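Local coordinates for protein metallo-beta-lactamase (Chryseobacterium indologenes, PDB 3L6N) that hydrolyses the beta-lactam ring of penicillins, cephalosporins and carbapenems with a two-zinc active site, conferring resistance to these antibiotics, at residues A[8-11]-A[15-18]. Residues are numbered along the deposited sequence; the frame is centred on the assembly and turned at random.
Sequences EPPI and LHIY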
loop_
_atom_site.group_PDB
_atom_site.type_symbol
_atom_site.label_atom_id
_atom_site.label_comp_id
_atom_site.label_asym_id
_atom_site.label_seq_id
_atom_site.Cartn_x
_atom_site.Cartn_y
_atom_site.Cartn_z
ATOM N N GLU A 8 1.095 10.454 9.506
ATOM C CA GLU A 8 1.572 11.740 9.004
ATOM C C GLU A 8 0.432 12.754 8.896
ATOM O O GLU A 8 -0.740 12.375 8.821
ATOM C CB GLU A 8 2.229 11.548 7.636
ATOM C CG GLU A 8 3.396 10.571 7.629
ATOM C CD GLU A 8 4.684 11.137 8.206
ATOM O OE1 GLU A 8 4.653 12.211 8.858
ATOM O OE2 GLU A 8 5.732 10.474 8.021
ATOM N N PRO A 9 0.764 14.059 8.879
ATOM C CA PRO A 9 -0.295 15.047 8.634
ATOM C C PRO A 9 -0.981 14.748 7.300
ATOM O O PRO A 9 -0.291 14.468 6.312
ATOM C CB PRO A 9 0.473 16.379 8.570
ATOM C CG PRO A 9 1.741 16.104 9.335
ATOM C CD PRO A 9 2.092 14.696 8.961
ATOM N N PRO A 10 -2.329 14.763 7.280
ATOM C CA PRO A 10 -3.030 14.281 6.101
ATOM C C PRO A 10 -2.982 15.227 4.913
ATOM O O PRO A 10 -2.705 16.439 5.068
ATOM C CB PRO A 10 -4.479 14.134 6.589
ATOM C CG PRO A 10 -4.592 15.091 7.748
ATOM C CD PRO A 10 -3.251 14.988 8.409
ATOM N N ILE A 11 -3.239 14.663 3.734
ATOM C CA ILE A 11 -3.464 15.423 2.518
ATOM C C ILE A 11 -4.957 15.728 2.444
ATOM O O ILE A 11 -5.787 14.816 2.498
ATOM C CB ILE A 11 -3.013 14.635 1.246
ATOM C CG1 ILE A 11 -1.542 14.215 1.339
ATOM C CG2 ILE A 11 -3.252 15.464 -0.028
ATOM C CD1 ILE A 11 -1.319 12.765 1.716
ATOM N N LEU A 15 -6.907 11.985 3.553
ATOM C CA LEU A 15 -5.945 11.004 3.056
ATOM C C LEU A 15 -4.674 11.002 3.904
ATOM O O LEU A 15 -3.948 12.005 3.979
ATOM C CB LEU A 15 -5.611 11.245 1.576
ATOM C CG LEU A 15 -4.707 10.184 0.946
ATOM C CD1 LEU A 15 -5.386 8.804 0.953
ATOM C CD2 LEU A 15 -4.399 10.624 -0.472
ATOM N N HIS A 16 -4.407 9.861 4.529
ATOM C CA HIS A 16 -3.281 9.747 5.457
ATOM C C HIS A 16 -2.235 8.758 4.993
ATOM O O HIS A 16 -2.566 7.668 4.521
ATOM C CB HIS A 16 -3.771 9.293 6.839
ATOM C CG HIS A 16 -4.635 10.293 7.554
ATOM N ND1 HIS A 16 -5.920 10.590 7.148
ATOM C CD2 HIS A 16 -4.414 11.032 8.668
ATOM C CE1 HIS A 16 -6.448 11.475 7.979
ATOM N NE2 HIS A 16 -5.556 11.757 8.913
ATOM N N ILE A 17 -0.968 9.142 5.148
ATOM C CA ILE A 17 0.170 8.234 5.027
ATOM C C ILE A 17 0.441 7.753 6.434
ATOM O O ILE A 17 0.454 8.560 7.345
ATOM C CB ILE A 17 1.428 8.976 4.534
ATOM C CG1 ILE A 17 1.173 9.575 3.148
ATOM C CG2 ILE A 17 2.651 8.039 4.536
ATOM C CD1 ILE A 17 1.891 10.911 2.939
ATOM N N TYR A 18 0.609 6.448 6.625
ATOM C CA TYR A 18 1.060 5.953 7.927
ATOM C C TYR A 18 2.247 5.010 7.786
ATOM O O TYR A 18 2.340 4.239 6.831
ATOM C CB TYR A 18 -0.084 5.366 8.776
ATOM C CG TYR A 18 -0.578 3.978 8.421
ATOM C CD1 TYR A 18 -0.115 2.856 9.119
ATOM C CD2 TYR A 18 -1.544 3.783 7.436
ATOM C CE1 TYR A 18 -0.585 1.580 8.834
ATOM C CE2 TYR A 18 -2.031 2.501 7.142
ATOM C CZ TYR A 18 -1.544 1.404 7.846
ATOM O OH TYR A 18 -1.992 0.131 7.568
HETATM O O HOH W 1 -0.799 11.741 6.168
#
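His16 turns its CG beside its own backbone N, anti to the carbonyl carbon (chi1 -67°), and this sets its ring alongside Pro10. CB of Pro10 sits over the centre of one ring face, 3.5 Å from the ring centroid and 13° off the normal, a CH-pi contact. Tyr35 stacks on the same imidazole, and His65 meets it at a steep angle. Ile11 likewise keeps CG1 beside its backbone N. In one of its two conformers, its CD1 approaches CD1 of Ile17. The methylene groups of Glu8 lie across Ile17, with Glu8 CG 4.0 Å from Ile17 CB. The Glu8 carboxylate leads away from Ile17, and its OE2 is hydrogen-bonded to Trp203 NE1.

The backbones pair at both ends. Ile11 and Leu15 form a single antiparallel hydrogen-bonded pair: Ile11 N reaches Leu15 O at 2.8 Å, and Leu15 N returns to Ile11 O at 3.2 Å. Glu8 N donates to Ile17 O at 2.9 Å, with an N-H...O angle of 167°. Between these ends the two prolines have no N-H to give. A water fills in: it accepts from Ile17 N at 2.8 Å and makes a weak bond to Glu8 O.

The contact belongs to the loop between edge strand 6-7 and strand 15-24 of the seven-stranded sheet, in the metallo-beta-lactamase fold. Ile11 touches Leu195 and Ile17 touches Ile197, both on strand 195-198 of the other sheet. Direct pairing is thus interrupted at the prolines, where one water, weakly held by Glu8 O, bridges the two segments and Pro10 adds a CH-pi contact with His16.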